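Local coordinates for protein neurotoxin (Clostridium botulinum, PDB 2QN0) that acts as the zinc-dependent light chain protease of botulinum neurotoxin serotype C1, which probably cleaves SNARE proteins of two kinds, at residues N397-P402 and S416-L421; D222-L227 and K365-Q370; K302-I307 and K325-Y330; T308-S313 and K317-Y322. One frame throughout, in Å; residues are numbered along the deposited sequence.

The four contacts form two pairs on a single zinc protease chain. Contacts 1 and 2 adjoin each other, their centres 13 Å apart, and meet where Phe399 CE2 packs on Pro223 CD at 3.6 Å. Contacts 3 and 4 lie 12 Å apart between centres, share helix 319-330, and touch through Ile307 CG2 and Ile319 CG2 at 3.5 Å. The pairs stand well apart: contacts 2 and 3 are 35 Å from centre to centre, contacts 1 and 4 as much as 52 Å. Contact 2 holds the start of the helix that carries the zinc ligands His229 and His233, the side chain of Leu225 lying about 11 Å from the zinc.

Contact 1 of 4, residues N397-P402 and S416-L421; sequences NGFNIP and SRNPAL
Phe399 and Asn418 are joined through one water, while Leu421 sets a methyl on the Phe399 ring. Water 1 donates to Phe399 O at 2.8 Å and accepts from Asn418 ND2 at 3.0 Å, so a backbone carbonyl of 397-402 and a side-chain amide of 416-421 are tied without meeting. The same amide nitrogen also bonds to Gly412 O, and two acceptors therefore share its hydrogens. At the other end of the amide, Asn418 OD1 takes the N-H of Ala420 at 3.0 Å, an Asx turn in which the donor stands above the carbonyl plane, 47° out of it. Both ends of the group are thus engaged, which should fix its rotation.

Leu421 CD2 supplies the apolar part. It lies over one face of the Phe399 ring, 4.1 Å from the centroid and 21° off the normal, in a CH-pi contact displaced toward the CE1 and CZ rim. With CG beside the backbone N (chi1 -68°), the phenylalanine carries its ring from the type II' turn 397-400 toward the other segment; Gly398, with its positive phi, occupies the second position of that turn. The second segment answers with a type I turn, closed by Leu421 N to Asn418 O at 3.1 Å.

Both segments belong to the long connection between strands 383-384 and 422-423. Tyr393 meets the Phe399 ring edge-to-face, and Cys220 of strand 219-220 touches both Phe399 and Leu421, placing the contact beside the strand that leads toward helix 223-238.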
loop_
_atom_site.group_PDB
_atom_site.type_symbol
_atom_site.label_atom_id
_atom_site.label_comp_id
_atom_site.label_asym_id
_atom_site.label_seq_id
_atom_site.Cartn_x
_atom_site.Cartn_y
_atom_site.Cartn_z
ATOM N N ASN A 397 5.057 18.082 -11.276
ATOM C CA ASN A 397 5.071 17.342 -12.536
ATOM C C ASN A 397 5.862 16.042 -12.591
ATOM O O ASN A 397 6.008 15.463 -13.666
ATOM C CB ASN A 397 5.577 18.249 -13.661
ATOM C CG ASN A 397 4.723 19.482 -13.842
ATOM O OD1 ASN A 397 5.133 20.592 -13.501
ATOM N ND2 ASN A 397 3.521 19.294 -14.374
ATOM N N GLY A 398 6.363 15.575 -11.454
ATOM C CA GLY A 398 7.144 14.351 -11.474
ATOM C C GLY A 398 8.353 14.526 -12.380
ATOM O O GLY A 398 9.117 15.477 -12.214
ATOM N N PHE A 399 8.521 13.625 -13.345
ATOM C CA PHE A 399 9.651 13.686 -14.278
ATOM C C PHE A 399 9.422 14.634 -15.458
ATOM O O PHE A 399 10.379 15.124 -16.058
ATOM C CB PHE A 399 9.943 12.299 -14.870
ATOM C CG PHE A 399 10.473 11.299 -13.884
ATOM C CD1 PHE A 399 11.740 11.445 -13.327
ATOM C CD2 PHE A 399 9.717 10.177 -13.544
ATOM C CE1 PHE A 399 12.253 10.490 -12.447
ATOM C CE2 PHE A 399 10.218 9.215 -12.666
ATOM C CZ PHE A 399 11.490 9.369 -12.116
ATOM N N ASN A 400 8.159 14.875 -15.798
ATOM C CA ASN A 400 7.812 15.713 -16.948
ATOM C C ASN A 400 7.852 17.209 -16.649
ATOM O O ASN A 400 6.851 17.917 -16.771
ATOM C CB ASN A 400 6.439 15.290 -17.465
ATOM C CG ASN A 400 6.362 13.792 -17.706
ATOM O OD1 ASN A 400 7.262 13.213 -18.312
ATOM N ND2 ASN A 400 5.293 13.158 -17.229
ATOM N N ILE A 401 9.043 17.673 -16.290
ATOM C CA ILE A 401 9.288 19.064 -15.919
ATOM C C ILE A 401 9.465 20.009 -17.108
ATOM O O ILE A 401 10.313 19.786 -17.970
ATOM C CB ILE A 401 10.539 19.147 -15.022
ATOM C CG1 ILE A 401 10.367 18.215 -13.816
ATOM C CG2 ILE A 401 10.762 20.582 -14.557
ATOM C CD1 ILE A 401 11.646 17.958 -13.039
ATOM N N PRO A 402 8.664 21.086 -17.157
ATOM C CA PRO A 402 8.710 22.087 -18.229
ATOM C C PRO A 402 10.077 22.765 -18.348
ATOM O O PRO A 402 10.579 22.981 -19.452
ATOM C CB PRO A 402 7.615 23.073 -17.826
ATOM C CG PRO A 402 6.639 22.209 -17.089
ATOM C CD PRO A 402 7.551 21.370 -16.234
ATOM N N SER A 416 14.573 7.009 -23.601
ATOM C CA SER A 416 15.558 7.500 -24.559
ATOM C C SER A 416 15.595 9.019 -24.680
ATOM O O SER A 416 16.376 9.558 -25.463
ATOM C CB SER A 416 15.307 6.893 -25.937
ATOM O OG SER A 416 14.231 7.546 -26.579
ATOM N N ARG A 417 14.761 9.715 -23.911
ATOM C CA ARG A 417 14.738 11.172 -23.975
ATOM C C ARG A 417 15.156 11.834 -22.664
ATOM O O ARG A 417 15.500 13.018 -22.646
ATOM C CB ARG A 417 13.344 11.671 -24.385
ATOM C CG ARG A 417 12.847 11.142 -25.735
ATOM C CD ARG A 417 13.818 11.460 -26.868
ATOM N NE ARG A 417 13.905 12.889 -27.151
ATOM C CZ ARG A 417 13.013 13.570 -27.866
ATOM N NH1 ARG A 417 11.959 12.951 -28.381
ATOM N NH2 ARG A 417 13.176 14.870 -28.069
ATOM N N ASN A 418 15.131 11.075 -21.570
ATOM C CA ASN A 418 15.513 11.612 -20.266
ATOM C C ASN A 418 16.737 10.898 -19.696
ATOM O O ASN A 418 16.633 9.791 -19.166
ATOM C CB ASN A 418 14.351 11.492 -19.274
ATOM C CG ASN A 418 14.604 12.264 -17.990
ATOM O OD1 ASN A 418 15.711 12.755 -17.756
ATOM N ND2 ASN A 418 13.580 12.373 -17.148
ATOM N N PRO A 419 17.917 11.532 -19.787
ATOM C CA PRO A 419 19.150 10.932 -19.272
ATOM C C PRO A 419 19.187 10.765 -17.755
ATOM O O PRO A 419 20.059 10.078 -17.224
ATOM C CB PRO A 419 20.234 11.878 -19.791
ATOM C CG PRO A 419 19.537 13.200 -19.818
ATOM C CD PRO A 419 18.186 12.843 -20.404
ATOM N N ALA A 420 18.244 11.391 -17.056
ATOM C CA ALA A 420 18.184 11.284 -15.600
ATOM C C ALA A 420 17.763 9.869 -15.199
ATOM O O ALA A 420 17.993 9.435 -14.070
ATOM C CB ALA A 420 17.201 12.305 -15.035
ATOM N N LEU A 421 17.139 9.160 -16.135
ATOM C CA LEU A 421 16.694 7.791 -15.894
ATOM C C LEU A 421 17.823 6.833 -16.251
ATOM O O LEU A 421 18.373 6.901 -17.349
ATOM C CB LEU A 421 15.469 7.473 -16.759
ATOM C CG LEU A 421 14.221 8.333 -16.555
ATOM C CD1 LEU A 421 13.177 7.984 -17.612
ATOM C CD2 LEU A 421 13.667 8.102 -15.152
HETATM O O HOH W 1 13.090 14.713 -15.329
#

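Contact 2 of 4, residues D222-L227 and K365-Q370; sequences DPILIL and KIYNVQ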
loop_
_atom_site.group_PDB
_atom_site.type_symbol
_atom_site.label_atom_id
_atom_site.label_comp_id
_atom_site.label_asym_id
_atom_site.label_seq_id
_atom_site.Cartn_x
_atom_site.Cartn_y
_atom_site.Cartn_z
ATOM N N ASP A 222 5.739 6.153 -13.053
ATOM C CA ASP A 222 6.018 7.242 -12.130
ATOM C C ASP A 222 5.958 6.609 -10.739
ATOM O O ASP A 222 5.013 5.880 -10.417
ATOM C CB ASP A 222 4.951 8.334 -12.247
ATOM C CG ASP A 222 5.258 9.547 -11.376
ATOM O OD1 ASP A 222 5.654 9.357 -10.210
ATOM O OD2 ASP A 222 5.096 10.689 -11.856
ATOM N N PRO A 223 6.975 6.859 -9.902
ATOM C CA PRO A 223 7.012 6.301 -8.550
ATOM C C PRO A 223 5.727 6.480 -7.742
ATOM O O PRO A 223 5.397 5.620 -6.920
ATOM C CB PRO A 223 8.194 7.025 -7.914
ATOM C CG PRO A 223 9.129 7.170 -9.062
ATOM C CD PRO A 223 8.215 7.607 -10.190
ATOM N N ILE A 224 4.991 7.574 -7.950
ATOM C CA ILE A 224 3.776 7.734 -7.159
ATOM C C ILE A 224 2.721 6.688 -7.504
ATOM O O ILE A 224 1.931 6.316 -6.643
ATOM C CB ILE A 224 3.124 9.144 -7.275
ATOM C CG1 ILE A 224 2.772 9.470 -8.726
ATOM C CG2 ILE A 224 4.038 10.193 -6.645
ATOM C CD1 ILE A 224 1.710 10.549 -8.850
ATOM N N LEU A 225 2.704 6.210 -8.746
ATOM C CA LEU A 225 1.713 5.200 -9.123
ATOM C C LEU A 225 2.084 3.836 -8.560
ATOM O O LEU A 225 1.212 3.031 -8.234
ATOM C CB LEU A 225 1.549 5.123 -10.645
ATOM C CG LEU A 225 0.839 6.318 -11.298
ATOM C CD1 LEU A 225 0.259 5.887 -12.637
ATOM C CD2 LEU A 225 -0.281 6.829 -10.410
ATOM N N ILE A 226 3.382 3.576 -8.443
ATOM C CA ILE A 226 3.840 2.317 -7.878
ATOM C C ILE A 226 3.371 2.285 -6.422
ATOM O O ILE A 226 2.862 1.272 -5.935
ATOM C CB ILE A 226 5.383 2.216 -7.930
ATOM C CG1 ILE A 226 5.854 2.234 -9.389
ATOM C CG2 ILE A 226 5.849 0.944 -7.233
ATOM C CD1 ILE A 226 7.371 2.181 -9.558
ATOM N N LEU A 227 3.530 3.412 -5.732
ATOM C CA LEU A 227 3.117 3.512 -4.339
ATOM C C LEU A 227 1.592 3.553 -4.192
ATOM O O LEU A 227 1.023 2.832 -3.368
ATOM C CB LEU A 227 3.741 4.759 -3.693
ATOM C CG LEU A 227 3.334 5.105 -2.256
ATOM C CD1 LEU A 227 3.617 3.930 -1.327
ATOM C CD2 LEU A 227 4.105 6.348 -1.799
ATOM N N LYS A 365 -4.596 8.916 -15.234
ATOM C CA LYS A 365 -5.309 9.957 -15.964
ATOM C C LYS A 365 -5.358 11.252 -15.159
ATOM O O LYS A 365 -5.086 12.334 -15.681
ATOM C CB LYS A 365 -6.740 9.507 -16.274
ATOM C CG LYS A 365 -6.826 8.332 -17.237
ATOM C CD LYS A 365 -8.274 7.952 -17.535
ATOM C CE LYS A 365 -8.993 7.452 -16.291
ATOM N NZ LYS A 365 -10.402 7.055 -16.584
ATOM N N ILE A 366 -5.699 11.140 -13.881
ATOM C CA ILE A 366 -5.808 12.314 -13.021
ATOM C C ILE A 366 -4.495 13.068 -12.810
ATOM O O ILE A 366 -4.478 14.301 -12.831
ATOM C CB ILE A 366 -6.422 11.923 -11.661
ATOM C CG1 ILE A 366 -7.859 11.438 -11.883
ATOM C CG2 ILE A 366 -6.400 13.116 -10.702
ATOM C CD1 ILE A 366 -8.518 10.867 -10.648
ATOM N N TYR A 367 -3.399 12.342 -12.615
ATOM C CA TYR A 367 -2.097 12.982 -12.410
ATOM C C TYR A 367 -1.407 13.294 -13.733
ATOM O O TYR A 367 -0.295 13.816 -13.756
ATOM C CB TYR A 367 -1.201 12.093 -11.546
ATOM C CG TYR A 367 -1.630 12.052 -10.093
ATOM C CD1 TYR A 367 -0.957 12.799 -9.124
ATOM C CD2 TYR A 367 -2.737 11.302 -9.696
ATOM C CE1 TYR A 367 -1.381 12.801 -7.789
ATOM C CE2 TYR A 367 -3.169 11.298 -8.370
ATOM C CZ TYR A 367 -2.490 12.050 -7.424
ATOM O OH TYR A 367 -2.933 12.060 -6.120
ATOM N N ASN A 368 -2.076 12.962 -14.831
ATOM C CA ASN A 368 -1.553 13.215 -16.170
ATOM C C ASN A 368 -0.139 12.680 -16.397
ATOM O O ASN A 368 0.764 13.427 -16.776
ATOM C CB ASN A 368 -1.588 14.718 -16.464
ATOM C CG ASN A 368 -1.321 15.030 -17.923
ATOM O OD1 ASN A 368 -1.970 14.480 -18.816
ATOM N ND2 ASN A 368 -0.367 15.921 -18.174
ATOM N N VAL A 369 0.050 11.386 -16.161
ATOM C CA VAL A 369 1.346 10.758 -16.371
ATOM C C VAL A 369 1.177 9.552 -17.281
ATOM O O VAL A 369 0.089 8.980 -17.378
ATOM C CB VAL A 369 1.986 10.272 -15.043
ATOM C CG1 VAL A 369 2.255 11.461 -14.126
ATOM C CG2 VAL A 369 1.078 9.252 -14.358
ATOM N N GLN A 370 2.255 9.181 -17.961
ATOM C CA GLN A 370 2.236 8.017 -18.833
ATOM C C GLN A 370 2.233 6.820 -17.894
ATOM O O GLN A 370 2.787 6.890 -16.797
ATOM C CB GLN A 370 3.499 7.988 -19.701
ATOM C CG GLN A 370 3.577 6.819 -20.679
ATOM C CD GLN A 370 2.452 6.840 -21.699
ATOM O OE1 GLN A 370 1.283 6.671 -21.350
ATOM N NE2 GLN A 370 2.801 7.054 -22.970
HETATM O O HOH W 2 3.182 5.530 -14.375
#
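Ile224, Leu225 and Asp222 meet Tyr367 and Val369 where the start of helix 223-238 packs on the chain leaving helix 360-366. Ile224 CD1 lies 3.5 Å from Tyr367 CD1, oblique to the ring. Leu225 CD1 and Val369 CG2 meet tip to tip at 3.9 Å, and the other valine methyl, CG1, lies 3.7 Å from Asp222 OD2. Val369 thus divides its branches between an apolar partner and the flank of a carboxylate. In the isoleucine, chi1 of 58° sets CG1 between the backbone N and the carbonyl carbon, the position that sends CD1 to the ring.

The second shell fixes these groups. Asp222 is the N-cap of its helix, and OD1 accepts from Ile224 N at 3.0 Å on the anti side, somewhat out of the carboxylate plane, with a nearly straight N-H...O angle of 169°. The carboxylate has further partners outside the segments, Tyr393 OH at OD1 and a salt bridge from Arg96 at OD2. The arginine and the helix start would both be expected to favour its negative charge. Water 2 adds a link, accepting from Asp222 N at 2.9 Å and donating to Gln370 O at 2.8 Å. The hydroxyl of Tyr367 is bonded to Ile97 O, at the C-terminal end of helix 80-97, which fixes the far end of the ring.

On the opposite segment, Asn368 takes a positive phi in a Schellman motif that ends helix 360-366 and turns the chain so that Val369 faces Asp222. An N-capped helix start packed against a Schellman-terminated helix end here introduces the HExxH helix of a zinc metalloprotease, whose His229 and His233 bind zinc together with Glu269.

Contact 3 of 4, residues K302-I307 and K325-Y330; sequences KRLNSI and KLIRKY
Lys302 O, in the last turn of helix 283-304, is gripped by two donors that reach it from opposite faces of its carbonyl plane: Asn305 N at 3.1 Å and the hydroxyl Ser306 OG at 2.9 Å. The serine hydroxyl approaches at a C=O...O angle of 147°, tilted 31° from that plane. With Ser306 N bonded to Arg303 O at 2.7 Å, the helix end is tied off just as Leu304 turns its side chain to the neighbouring helix.

Leu304 alone carries the first segment's side of the packing, and its two methyls go to different residues. CD2 lies 4.1 Å from Leu326 CD1 and also approaches Leu326 CB, while CD1 meets Ile327 CG1 at 4.1 Å. Its CG sits beside the backbone N and its chi2 is extended (177°), which spreads the fork across the two consecutive residues. Both approaches are oblique, and the spacing is that of ordinary van der Waals contact. Ile327 engages through the methylene of its longer branch, Leu326 through the tip and root of its side chain.

One turn further on, Lys329 NZ donates to Tyr330 OH at 3.0 Å, and its methylene CD lies over one face of the tyrosine ring. The same ammonium also bonds to Ile114 O and Leu238 O, and Tyr330 OH pairs with Gly185 O.

The contact thus joins the end of helix 283-304 to the later part of helix 319-330. Phe127 of strand 126-128 packs against both Leu304 and Leu326, and Tyr297 of the first helix meets the Tyr330 ring edge-to-face.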
loop_
_atom_site.group_PDB
_atom_site.type_symbol
_atom_site.label_atom_id
_atom_site.label_comp_id
_atom_site.label_asym_id
_atom_site.label_seq_id
_atom_site.Cartn_x
_atom_site.Cartn_y
_atom_site.Cartn_z
ATOM N N LYS A 302 -24.359 -5.051 13.326
ATOM C CA LYS A 302 -24.937 -5.790 14.442
ATOM C C LYS A 302 -24.018 -5.681 15.656
ATOM O O LYS A 302 -24.479 -5.476 16.780
ATOM C CB LYS A 302 -25.125 -7.262 14.065
ATOM C CG LYS A 302 -25.584 -8.141 15.214
ATOM C CD LYS A 302 -25.701 -9.595 14.785
ATOM C CE LYS A 302 -26.136 -10.474 15.945
ATOM N NZ LYS A 302 -27.450 -10.041 16.500
ATOM N N ARG A 303 -22.715 -5.822 15.427
ATOM C CA ARG A 303 -21.751 -5.720 16.515
ATOM C C ARG A 303 -21.836 -4.336 17.146
ATOM O O ARG A 303 -21.851 -4.208 18.369
ATOM C CB ARG A 303 -20.325 -5.967 16.002
ATOM C CG ARG A 303 -19.969 -7.434 15.773
ATOM C CD ARG A 303 -18.589 -7.566 15.134
ATOM N NE ARG A 303 -18.184 -8.954 14.918
ATOM C CZ ARG A 303 -17.533 -9.700 15.807
ATOM N NH1 ARG A 303 -17.203 -9.201 16.991
ATOM N NH2 ARG A 303 -17.198 -10.947 15.505
ATOM N N LEU A 304 -21.906 -3.301 16.312
ATOM C CA LEU A 304 -21.974 -1.934 16.815
ATOM C C LEU A 304 -23.196 -1.683 17.693
ATOM O O LEU A 304 -23.210 -0.747 18.495
ATOM C CB LEU A 304 -21.944 -0.936 15.655
ATOM C CG LEU A 304 -20.610 -0.866 14.895
ATOM C CD1 LEU A 304 -20.730 0.103 13.731
ATOM C CD2 LEU A 304 -19.490 -0.431 15.851
ATOM N N ASN A 305 -24.220 -2.516 17.549
ATOM C CA ASN A 305 -25.422 -2.371 18.363
ATOM C C ASN A 305 -25.315 -3.234 19.616
ATOM O O ASN A 305 -26.225 -3.244 20.443
ATOM C CB ASN A 305 -26.673 -2.811 17.590
ATOM C CG ASN A 305 -27.018 -1.886 16.447
ATOM O OD1 ASN A 305 -27.000 -0.664 16.589
ATOM N ND2 ASN A 305 -27.356 -2.470 15.302
ATOM N N SER A 306 -24.199 -3.946 19.760
ATOM C CA SER A 306 -24.018 -4.847 20.896
ATOM C C SER A 306 -22.795 -4.617 21.779
ATOM O O SER A 306 -22.590 -5.354 22.744
ATOM C CB SER A 306 -23.964 -6.291 20.387
ATOM O OG SER A 306 -24.980 -6.532 19.429
ATOM N N ILE A 307 -21.980 -3.614 21.469
ATOM C CA ILE A 307 -20.773 -3.384 22.259
ATOM C C ILE A 307 -21.022 -2.988 23.711
ATOM O O ILE A 307 -21.682 -1.988 23.990
ATOM C CB ILE A 307 -19.871 -2.303 21.624
ATOM C CG1 ILE A 307 -19.652 -2.604 20.136
ATOM C CG2 ILE A 307 -18.532 -2.277 22.342
ATOM C CD1 ILE A 307 -18.987 -3.946 19.866
ATOM N N LYS A 325 -16.953 6.587 15.347
ATOM C CA LYS A 325 -15.910 6.623 14.324
ATOM C C LYS A 325 -16.136 5.526 13.286
ATOM O O LYS A 325 -15.980 5.750 12.083
ATOM C CB LYS A 325 -14.526 6.448 14.961
ATOM C CG LYS A 325 -14.063 7.648 15.779
ATOM C CD LYS A 325 -12.643 7.459 16.306
ATOM C CE LYS A 325 -12.171 8.706 17.052
ATOM N NZ LYS A 325 -10.781 8.570 17.572
ATOM N N LEU A 326 -16.507 4.341 13.755
ATOM C CA LEU A 326 -16.745 3.217 12.855
ATOM C C LEU A 326 -18.020 3.415 12.036
ATOM O O LEU A 326 -18.090 3.001 10.878
ATOM C CB LEU A 326 -16.789 1.918 13.660
ATOM C CG LEU A 326 -15.432 1.612 14.309
ATOM C CD1 LEU A 326 -15.578 0.557 15.391
ATOM C CD2 LEU A 326 -14.451 1.152 13.236
ATOM N N ILE A 327 -19.025 4.051 12.630
ATOM C CA ILE A 327 -20.264 4.328 11.908
ATOM C C ILE A 327 -19.934 5.228 10.717
ATOM O O ILE A 327 -20.442 5.026 9.613
ATOM C CB ILE A 327 -21.299 5.034 12.820
ATOM C CG1 ILE A 327 -21.851 4.033 13.840
ATOM C CG2 ILE A 327 -22.414 5.640 11.974
ATOM C CD1 ILE A 327 -22.723 4.657 14.918
ATOM N N ARG A 328 -19.067 6.217 10.937
ATOM C CA ARG A 328 -18.670 7.124 9.863
ATOM C C ARG A 328 -17.829 6.402 8.807
ATOM O O ARG A 328 -17.984 6.643 7.611
ATOM C CB ARG A 328 -17.873 8.314 10.415
ATOM C CG ARG A 328 -18.701 9.318 11.215
ATOM C CD ARG A 328 -17.924 10.614 11.448
ATOM N NE ARG A 328 -16.781 10.448 12.347
ATOM C CZ ARG A 328 -16.856 10.481 13.675
ATOM N NH1 ARG A 328 -18.021 10.674 14.278
ATOM N NH2 ARG A 328 -15.757 10.330 14.405
ATOM N N LYS A 329 -16.934 5.526 9.253
ATOM C CA LYS A 329 -16.075 4.769 8.342
ATOM C C LYS A 329 -16.889 3.984 7.313
ATOM O O LYS A 329 -16.679 4.101 6.106
ATOM C CB LYS A 329 -15.214 3.777 9.129
ATOM C CG LYS A 329 -14.456 2.778 8.255
ATOM C CD LYS A 329 -13.758 1.717 9.094
ATOM C CE LYS A 329 -13.055 0.688 8.211
ATOM N NZ LYS A 329 -12.523 -0.455 9.012
ATOM N N TYR A 330 -17.817 3.181 7.814
ATOM C CA TYR A 330 -18.649 2.334 6.967
ATOM C C TYR A 330 -19.860 3.038 6.366
ATOM O O TYR A 330 -20.602 2.445 5.579
ATOM C CB TYR A 330 -19.101 1.117 7.771
ATOM C CG TYR A 330 -17.961 0.237 8.240
ATOM C CD1 TYR A 330 -17.196 -0.489 7.329
ATOM C CD2 TYR A 330 -17.652 0.122 9.595
ATOM C CE1 TYR A 330 -16.154 -1.308 7.753
ATOM C CE2 TYR A 330 -16.608 -0.695 10.032
ATOM C CZ TYR A 330 -15.865 -1.408 9.102
ATOM O OH TYR A 330 -14.836 -2.228 9.512
#

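Contact 4 of 4, residues T308-S313 and K317-Y322; sequences TTANPS and KYIGEY
Ile319 carries this contact almost alone, laying the end of its longer branch against the backbone at the start of strand 309-311. CD1 is 3.8 Å from Thr308 C and 3.8 Å from Thr309 N, so the methyl rests on the peptide link between the two threonines. A chi1 of -71° puts CG1 beside the backbone N, and an extended chi2 of 175° carries CD1 onward to that link. Midway along the branch, CG1 meets Ala310 CB at 4.2 Å, the alanine methyl pointing at the helix.

This is a short strand-to-helix connection: strand 309-311, parallel to 126-128 in a two-stranded sheet, leads through seven residues, with a cis peptide before Pro312 and 3-10 geometry at Ser313 and Lys317, into helix 319-330, whose N-cap position is Tyr318. Phe127 of the neighbouring strand touches Ala310 and Tyr322.

Lys317 folds back through bends at chi1 (73°), chi3 and chi4, which bring NZ round toward its own backbone. Water 3 accepts from Lys317 NZ at 3.0 Å and from Lys317 N at 3.1 Å, and donates to Ser313 O at 2.9 Å. The ammonium is also bonded to Ser314 O. Over the centre of one face of the Tyr318 ring lies Lys317 CG, 3.3 Å above the plane.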
loop_
_atom_site.group_PDB
_atom_site.type_symbol
_atom_site.label_atom_id
_atom_site.label_comp_id
_atom_site.label_asym_id
_atom_site.label_seq_id
_atom_site.Cartn_x
_atom_site.Cartn_y
_atom_site.Cartn_z
ATOM N N THR A 308 -20.464 -3.773 24.630
ATOM C CA THR A 308 -20.604 -3.512 26.060
ATOM C C THR A 308 -19.254 -3.539 26.768
ATOM O O THR A 308 -19.127 -3.069 27.899
ATOM C CB THR A 308 -21.495 -4.562 26.737
ATOM O OG1 THR A 308 -20.871 -5.846 26.637
ATOM C CG2 THR A 308 -22.858 -4.608 26.074
ATOM N N THR A 309 -18.244 -4.094 26.105
ATOM C CA THR A 309 -16.924 -4.185 26.707
ATOM C C THR A 309 -15.809 -3.998 25.684
ATOM O O THR A 309 -16.008 -4.195 24.484
ATOM C CB THR A 309 -16.746 -5.543 27.422
ATOM O OG1 THR A 309 -15.467 -5.587 28.065
ATOM C CG2 THR A 309 -16.854 -6.687 26.429
ATOM N N ALA A 310 -14.634 -3.613 26.167
ATOM C CA ALA A 310 -13.491 -3.388 25.292
ATOM C C ALA A 310 -12.198 -3.905 25.904
ATOM O O ALA A 310 -12.062 -3.986 27.128
ATOM C CB ALA A 310 -13.362 -1.900 24.988
ATOM N N ASN A 311 -11.255 -4.258 25.039
ATOM C CA ASN A 311 -9.954 -4.755 25.467
ATOM C C ASN A 311 -8.863 -3.945 24.770
ATOM O O ASN A 311 -8.876 -3.805 23.547
ATOM C CB ASN A 311 -9.803 -6.233 25.102
ATOM C CG ASN A 311 -8.428 -6.778 25.436
ATOM O OD1 ASN A 311 -8.024 -6.801 26.599
ATOM N ND2 ASN A 311 -7.696 -7.213 24.413
ATOM N N PRO A 312 -7.929 -3.365 25.541
ATOM C CA PRO A 312 -7.858 -3.433 27.006
ATOM C C PRO A 312 -8.975 -2.621 27.666
ATOM O O PRO A 312 -9.632 -1.809 27.011
ATOM C CB PRO A 312 -6.465 -2.879 27.308
ATOM C CG PRO A 312 -6.245 -1.904 26.203
ATOM C CD PRO A 312 -6.759 -2.655 24.994
ATOM N N SER A 313 -9.179 -2.846 28.963
ATOM C CA SER A 313 -10.227 -2.170 29.726
ATOM C C SER A 313 -10.210 -0.649 29.665
ATOM O O SER A 313 -11.256 -0.008 29.772
ATOM C CB SER A 313 -10.167 -2.608 31.192
ATOM O OG SER A 313 -10.435 -3.991 31.315
ATOM N N LYS A 317 -14.316 3.242 28.535
ATOM C CA LYS A 317 -14.908 4.572 28.597
ATOM C C LYS A 317 -14.983 5.260 27.233
ATOM O O LYS A 317 -15.608 6.311 27.099
ATOM C CB LYS A 317 -14.122 5.452 29.575
ATOM C CG LYS A 317 -12.760 5.891 29.066
ATOM C CD LYS A 317 -12.015 6.723 30.106
ATOM C CE LYS A 317 -11.416 5.852 31.197
ATOM N NZ LYS A 317 -10.333 4.969 30.665
ATOM N N TYR A 318 -14.358 4.662 26.221
ATOM C CA TYR A 318 -14.358 5.247 24.883
ATOM C C TYR A 318 -15.135 4.427 23.853
ATOM O O TYR A 318 -14.954 4.606 22.650
ATOM C CB TYR A 318 -12.913 5.438 24.405
ATOM C CG TYR A 318 -12.082 6.273 25.353
ATOM C CD1 TYR A 318 -12.428 7.593 25.628
ATOM C CD2 TYR A 318 -10.974 5.730 26.006
ATOM C CE1 TYR A 318 -11.694 8.357 26.537
ATOM C CE2 TYR A 318 -10.232 6.485 26.917
ATOM C CZ TYR A 318 -10.600 7.795 27.177
ATOM O OH TYR A 318 -9.883 8.546 28.081
ATOM N N ILE A 319 -16.003 3.538 24.323
ATOM C CA ILE A 319 -16.788 2.711 23.411
ATOM C C ILE A 319 -17.671 3.566 22.507
ATOM O O ILE A 319 -17.772 3.309 21.307
ATOM C CB ILE A 319 -17.658 1.695 24.193
ATOM C CG1 ILE A 319 -16.757 0.620 24.807
ATOM C CG2 ILE A 319 -18.696 1.066 23.271
ATOM C CD1 ILE A 319 -17.486 -0.370 25.705
ATOM N N GLY A 320 -18.297 4.592 23.079
ATOM C CA GLY A 320 -19.159 5.459 22.295
ATOM C C GLY A 320 -18.399 6.196 21.209
ATOM O O GLY A 320 -18.880 6.341 20.084
ATOM N N GLU A 321 -17.205 6.667 21.555
ATOM C CA GLU A 321 -16.352 7.395 20.622
ATOM C C GLU A 321 -16.000 6.537 19.412
ATOM O O GLU A 321 -16.105 6.982 18.268
ATOM C CB GLU A 321 -15.051 7.811 21.313
ATOM C CG GLU A 321 -14.065 8.534 20.400
ATOM C CD GLU A 321 -12.695 8.689 21.033
ATOM O OE1 GLU A 321 -12.635 8.867 22.267
ATOM O OE2 GLU A 321 -11.682 8.643 20.301
ATOM N N TYR A 322 -15.570 5.308 19.669
ATOM C CA TYR A 322 -15.188 4.432 18.574
ATOM C C TYR A 322 -16.372 3.892 17.793
ATOM O O TYR A 322 -16.257 3.604 16.604
ATOM C CB TYR A 322 -14.272 3.319 19.089
ATOM C CG TYR A 322 -12.886 3.871 19.326
ATOM C CD1 TYR A 322 -12.536 4.443 20.550
ATOM C CD2 TYR A 322 -11.979 3.972 18.272
ATOM C CE1 TYR A 322 -11.318 5.113 20.711
ATOM C CE2 TYR A 322 -10.770 4.637 18.416
ATOM C CZ TYR A 322 -10.447 5.210 19.635
ATOM O OH TYR A 322 -9.272 5.914 19.748
HETATM O O HOH W 3 -12.206 2.566 30.645
#